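Local coordinates for protein argonaute (Aquifex aeolicus, PDB 1YVU) that uses short single-stranded DNA guides to bind complementary RNA targets and cleave them, with magnesium as the preferred metal ion, at residues A[144-156]-A[614-626]. Sequence-based numbering, arbitrary orientation.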
loop_
_atom_site.group_PDB
_atom_site.type_symbol
_atom_site.label_atom_id
_atom_site.label_comp_id
_atom_site.label_asym_id
_atom_site.label_seq_id
_atom_site.Cartn_x
_atom_site.Cartn_y
_atom_site.Cartn_z
ATOM N N LYS A 144 -12.162 11.240 3.879
ATOM C CA LYS A 144 -11.057 11.905 4.540
ATOM C C LYS A 144 -11.090 13.357 4.054
ATOM O O LYS A 144 -11.468 13.621 2.907
ATOM C CB LYS A 144 -9.734 11.215 4.209
ATOM C CG LYS A 144 -9.363 10.155 5.209
ATOM C CD LYS A 144 -8.385 9.169 4.646
ATOM C CE LYS A 144 -8.121 8.073 5.659
ATOM N NZ LYS A 144 -7.652 6.822 4.977
ATOM N N VAL A 145 -10.827 14.300 4.955
ATOM C CA VAL A 145 -10.810 15.710 4.585
ATOM C C VAL A 145 -9.379 16.164 4.354
ATOM O O VAL A 145 -8.544 16.071 5.244
ATOM C CB VAL A 145 -11.513 16.597 5.632
ATOM C CG1 VAL A 145 -11.280 18.067 5.335
ATOM C CG2 VAL A 145 -13.023 16.294 5.630
ATOM N N LEU A 146 -9.109 16.575 3.117
ATOM C CA LEU A 146 -7.802 17.073 2.672
ATOM C C LEU A 146 -7.869 18.582 2.477
ATOM O O LEU A 146 -8.929 19.173 2.645
ATOM C CB LEU A 146 -7.354 16.392 1.370
ATOM C CG LEU A 146 -7.377 14.864 1.206
ATOM C CD1 LEU A 146 -6.455 14.513 0.084
ATOM C CD2 LEU A 146 -6.962 14.113 2.485
ATOM N N LYS A 147 -6.747 19.191 2.117
ATOM C CA LYS A 147 -6.656 20.636 1.959
ATOM C C LYS A 147 -5.988 20.886 0.650
ATOM O O LYS A 147 -4.884 20.375 0.426
ATOM C CB LYS A 147 -5.750 21.205 3.044
ATOM C CG LYS A 147 -5.812 22.691 3.280
ATOM C CD LYS A 147 -4.865 23.079 4.402
ATOM C CE LYS A 147 -4.653 24.579 4.457
ATOM N NZ LYS A 147 -3.551 24.917 5.396
ATOM N N SER A 148 -6.591 21.749 -0.164
ATOM C CA SER A 148 -6.038 22.087 -1.474
ATOM C C SER A 148 -4.787 22.975 -1.395
ATOM O O SER A 148 -4.339 23.381 -0.303
ATOM C CB SER A 148 -7.104 22.761 -2.352
ATOM O OG SER A 148 -7.547 24.001 -1.805
ATOM N N GLU A 149 -4.230 23.260 -2.569
ATOM C CA GLU A 149 -3.046 24.102 -2.720
ATOM C C GLU A 149 -3.406 25.516 -2.254
ATOM O O GLU A 149 -2.734 26.092 -1.385
ATOM C CB GLU A 149 -2.631 24.119 -4.203
ATOM C CG GLU A 149 -1.264 24.755 -4.487
ATOM C CD GLU A 149 -0.989 24.983 -5.969
ATOM O OE1 GLU A 149 -1.886 24.777 -6.818
ATOM O OE2 GLU A 149 0.153 25.375 -6.281
ATOM N N GLU A 150 -4.568 25.965 -2.733
ATOM C CA GLU A 150 -5.119 27.285 -2.469
ATOM C C GLU A 150 -5.556 27.498 -1.019
ATOM O O GLU A 150 -5.472 28.626 -0.511
ATOM C CB GLU A 150 -6.270 27.549 -3.435
ATOM C CG GLU A 150 -6.021 27.024 -4.846
ATOM C CD GLU A 150 -6.767 27.811 -5.902
ATOM O OE1 GLU A 150 -8.022 27.828 -5.860
ATOM O OE2 GLU A 150 -6.101 28.409 -6.781
ATOM N N GLY A 151 -5.996 26.420 -0.363
ATOM C CA GLY A 151 -6.400 26.510 1.029
ATOM C C GLY A 151 -7.779 26.017 1.445
ATOM O O GLY A 151 -8.092 26.057 2.660
ATOM N N TYR A 152 -8.589 25.560 0.475
ATOM C CA TYR A 152 -9.947 25.053 0.736
ATOM C C TYR A 152 -9.866 23.591 1.151
ATOM O O TYR A 152 -8.958 22.863 0.719
ATOM C CB TYR A 152 -10.850 25.172 -0.506
ATOM C CG TYR A 152 -10.838 26.543 -1.152
ATOM C CD1 TYR A 152 -11.810 27.527 -0.827
ATOM C CD2 TYR A 152 -9.788 26.917 -2.021
ATOM C CE1 TYR A 152 -11.714 28.887 -1.352
ATOM C CE2 TYR A 152 -9.683 28.258 -2.547
ATOM C CZ TYR A 152 -10.636 29.234 -2.208
ATOM O OH TYR A 152 -10.465 30.527 -2.692
ATOM N N PHE A 153 -10.786 23.178 2.024
ATOM C CA PHE A 153 -10.846 21.786 2.469
ATOM C C PHE A 153 -11.594 20.955 1.438
ATOM O O PHE A 153 -12.579 21.413 0.848
ATOM C CB PHE A 153 -11.515 21.663 3.835
ATOM C CG PHE A 153 -10.710 22.261 4.970
ATOM C CD1 PHE A 153 -11.353 22.710 6.142
ATOM C CD2 PHE A 153 -9.305 22.369 4.889
ATOM C CE1 PHE A 153 -10.613 23.255 7.212
ATOM C CE2 PHE A 153 -8.562 22.911 5.952
ATOM C CZ PHE A 153 -9.220 23.356 7.116
ATOM N N LEU A 154 -11.053 19.787 1.120
ATOM C CA LEU A 154 -11.683 18.917 0.135
ATOM C C LEU A 154 -12.183 17.633 0.767
ATOM O O LEU A 154 -11.495 17.032 1.603
ATOM C CB LEU A 154 -10.694 18.554 -0.972
ATOM C CG LEU A 154 -9.977 19.726 -1.628
ATOM C CD1 LEU A 154 -8.895 19.280 -2.567
ATOM C CD2 LEU A 154 -11.017 20.613 -2.314
ATOM N N LEU A 155 -13.405 17.230 0.435
ATOM C CA LEU A 155 -13.860 15.976 0.958
ATOM C C LEU A 155 -13.467 14.978 -0.083
ATOM O O LEU A 155 -13.812 15.101 -1.266
ATOM C CB LEU A 155 -15.353 15.910 1.224
ATOM C CG LEU A 155 -15.838 14.540 1.738
ATOM C CD1 LEU A 155 -15.259 14.183 3.105
ATOM C CD2 LEU A 155 -17.327 14.550 1.801
ATOM N N HIS A 156 -12.548 14.132 0.355
ATOM C CA HIS A 156 -12.062 13.035 -0.434
ATOM C C HIS A 156 -13.046 11.923 -0.073
ATOM O O HIS A 156 -13.128 11.508 1.100
ATOM C CB HIS A 156 -10.645 12.662 -0.016
ATOM C CG HIS A 156 -10.188 11.336 -0.530
ATOM N ND1 HIS A 156 -10.837 10.669 -1.547
ATOM C CD2 HIS A 156 -9.191 10.518 -0.116
ATOM C CE1 HIS A 156 -10.272 9.488 -1.732
ATOM N NE2 HIS A 156 -9.270 9.375 -0.880
ATOM N N LYS A 614 -0.487 9.607 -17.709
ATOM C CA LYS A 614 0.829 9.681 -17.056
ATOM C C LYS A 614 1.341 11.112 -17.046
ATOM O O LYS A 614 1.537 11.699 -18.120
ATOM C CB LYS A 614 1.866 8.774 -17.726
ATOM C CG LYS A 614 3.238 8.842 -17.088
ATOM C CD LYS A 614 4.168 7.789 -17.578
ATOM C CE LYS A 614 5.442 7.772 -16.728
ATOM N NZ LYS A 614 6.455 6.739 -17.074
ATOM N N GLY A 615 1.474 11.644 -15.822
ATOM C CA GLY A 615 1.953 13.001 -15.568
ATOM C C GLY A 615 0.880 13.911 -14.976
ATOM O O GLY A 615 1.155 15.029 -14.516
ATOM N N TYR A 616 -0.353 13.411 -14.963
ATOM C CA TYR A 616 -1.466 14.163 -14.427
ATOM C C TYR A 616 -1.375 14.395 -12.938
ATOM O O TYR A 616 -1.008 13.479 -12.193
ATOM C CB TYR A 616 -2.763 13.475 -14.777
ATOM C CG TYR A 616 -3.240 13.792 -16.166
ATOM C CD1 TYR A 616 -2.333 13.908 -17.268
ATOM C CD2 TYR A 616 -4.604 13.976 -16.405
ATOM C CE1 TYR A 616 -2.796 14.200 -18.586
ATOM C CE2 TYR A 616 -5.091 14.268 -17.707
ATOM C CZ TYR A 616 -4.193 14.382 -18.793
ATOM O OH TYR A 616 -4.733 14.702 -20.028
ATOM N N PHE A 617 -1.751 15.610 -12.513
ATOM C CA PHE A 617 -1.673 15.999 -11.106
ATOM C C PHE A 617 -2.660 16.984 -10.485
ATOM O O PHE A 617 -3.183 17.871 -11.147
ATOM C CB PHE A 617 -0.245 16.476 -10.794
ATOM C CG PHE A 617 0.128 17.842 -11.378
ATOM C CD1 PHE A 617 0.365 18.934 -10.520
ATOM C CD2 PHE A 617 0.329 18.011 -12.765
ATOM C CE1 PHE A 617 0.797 20.182 -11.019
ATOM C CE2 PHE A 617 0.766 19.258 -13.294
ATOM C CZ PHE A 617 1.002 20.350 -12.411
ATOM N N TYR A 618 -2.858 16.836 -9.180
ATOM C CA TYR A 618 -3.693 17.744 -8.392
ATOM C C TYR A 618 -2.729 18.050 -7.262
ATOM O O TYR A 618 -2.111 17.133 -6.727
ATOM C CB TYR A 618 -4.991 17.092 -7.838
ATOM C CG TYR A 618 -5.906 18.114 -7.154
ATOM C CD1 TYR A 618 -6.860 18.832 -7.902
ATOM C CD2 TYR A 618 -5.697 18.506 -5.811
ATOM C CE1 TYR A 618 -7.570 19.933 -7.349
ATOM C CE2 TYR A 618 -6.396 19.615 -5.243
ATOM C CZ TYR A 618 -7.330 20.323 -6.021
ATOM O OH TYR A 618 -8.003 21.402 -5.480
ATOM N N LYS A 619 -2.596 19.324 -6.904
ATOM C CA LYS A 619 -1.674 19.693 -5.833
ATOM C C LYS A 619 -2.388 20.091 -4.529
ATOM O O LYS A 619 -3.418 20.774 -4.543
ATOM C CB LYS A 619 -0.707 20.780 -6.327
ATOM C CG LYS A 619 0.511 21.034 -5.438
ATOM C CD LYS A 619 1.466 22.049 -6.079
ATOM C CE LYS A 619 2.625 22.341 -5.145
ATOM N NZ LYS A 619 2.844 23.796 -4.760
ATOM N N LEU A 620 -1.869 19.560 -3.417
ATOM C CA LEU A 620 -2.382 19.819 -2.072
ATOM C C LEU A 620 -1.516 20.823 -1.283
ATOM O O LEU A 620 -0.582 21.424 -1.839
ATOM C CB LEU A 620 -2.560 18.509 -1.309
ATOM C CG LEU A 620 -3.533 17.559 -2.000
ATOM C CD1 LEU A 620 -3.425 16.158 -1.444
ATOM C CD2 LEU A 620 -4.947 18.115 -1.872
ATOM N N SER A 621 -1.833 20.992 0.003
ATOM C CA SER A 621 -1.170 21.960 0.876
ATOM C C SER A 621 0.312 21.831 1.182
ATOM O O SER A 621 1.127 22.523 0.561
ATOM C CB SER A 621 -1.957 22.132 2.181
ATOM O OG SER A 621 -2.207 20.887 2.818
ATOM N N GLU A 622 0.648 20.959 2.134
ATOM C CA GLU A 622 2.023 20.728 2.597
ATOM C C GLU A 622 2.887 19.960 1.571
ATOM O O GLU A 622 3.488 18.913 1.879
ATOM C CB GLU A 622 1.974 19.990 3.951
ATOM C CG GLU A 622 1.095 20.640 5.043
ATOM C CD GLU A 622 0.555 19.628 6.056
ATOM O OE1 GLU A 622 1.088 18.489 6.140
ATOM O OE2 GLU A 622 -0.421 19.981 6.765
ATOM N N ASP A 623 2.954 20.527 0.362
ATOM C CA ASP A 623 3.676 19.995 -0.797
ATOM C C ASP A 623 3.447 18.513 -1.073
ATOM O O ASP A 623 4.375 17.704 -1.126
ATOM C CB ASP A 623 5.164 20.372 -0.778
ATOM C CG ASP A 623 5.487 21.539 -1.725
ATOM O OD1 ASP A 623 4.549 22.069 -2.371
ATOM O OD2 ASP A 623 6.670 21.923 -1.852
ATOM N N SER A 624 2.169 18.158 -1.067
ATOM C CA SER A 624 1.729 16.819 -1.374
ATOM C C SER A 624 1.013 16.955 -2.722
ATOM O O SER A 624 0.451 18.020 -3.021
ATOM C CB SER A 624 0.864 16.215 -0.257
ATOM O OG SER A 624 -0.045 17.141 0.310
ATOM N N VAL A 625 1.203 15.952 -3.591
ATOM C CA VAL A 625 0.652 15.916 -4.956
ATOM C C VAL A 625 0.076 14.542 -5.252
ATOM O O VAL A 625 0.743 13.522 -5.031
ATOM C CB VAL A 625 1.793 16.134 -6.030
ATOM C CG1 VAL A 625 1.297 15.904 -7.457
ATOM C CG2 VAL A 625 2.393 17.499 -5.916
ATOM N N ILE A 626 -1.121 14.534 -5.841
ATOM C CA ILE A 626 -1.773 13.289 -6.258
ATOM C C ILE A 626 -1.292 13.218 -7.700
ATOM O O ILE A 626 -1.534 14.120 -8.492
ATOM C CB ILE A 626 -3.269 13.393 -6.139
ATOM C CG1 ILE A 626 -3.608 13.560 -4.662
ATOM C CG2 ILE A 626 -3.942 12.137 -6.675
ATOM C CD1 ILE A 626 -4.811 14.467 -4.425
HETATM O O HOH W 1 -3.921 18.402 2.271
#
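Leu154 and Tyr618 meet where the hairpin 144-156 of linker L1 rests on the hairpin 614-626 of the PIWI box, joining the two lobes of Argonaute. Leu154 CD1 lies 3.7 Å from Tyr618 CE2, approaching the ring obliquely, while Ser148 CB reaches its edge, 3.5 Å from Tyr618 OH. Leu146 CD1 touches Leu620 CD1 at 3.8 Å, closing an apolar patch that Leu9 of strand 9-14 extends. Leu620 starts out directed away from the L1 hairpin, but with CG beside its own backbone N (chi1 -60°) its methyls swing back against it.

At the backbone, a single beta bridge pairs Ser148 with Leu620, and Ser621 N donates to Lys147 O at 3.1 Å; the N-H...O angle of 138° makes this a bent bond. Water 1 accepts from Lys147 N and also hydrogen-bonds Ser621 OG. Ser148 OG accepts hydrogen bonds from Gly151 N (3.2 Å), which makes an ST motif, and from Tyr152 N, bracing the turn; an alanine here would probably leave both amides without this acceptor and the turn less firmly held.

The solvent side is looser. Glu149 and Lys619 form a long salt bridge, OE2 to NZ 3.5 Å, its hydrogen bond weak. Lys619 NZ also meets Asp623 OD1 in a similarly weak bond, whereas Glu149 OE1 has a stronger partner in Lys313. The chemistry thus implies a contact between the lobes made mainly of apolar side chains and one bent backbone bond, to which the long Glu149-Lys619-Asp623 network at the exposed rim probably adds only weakly directional attraction.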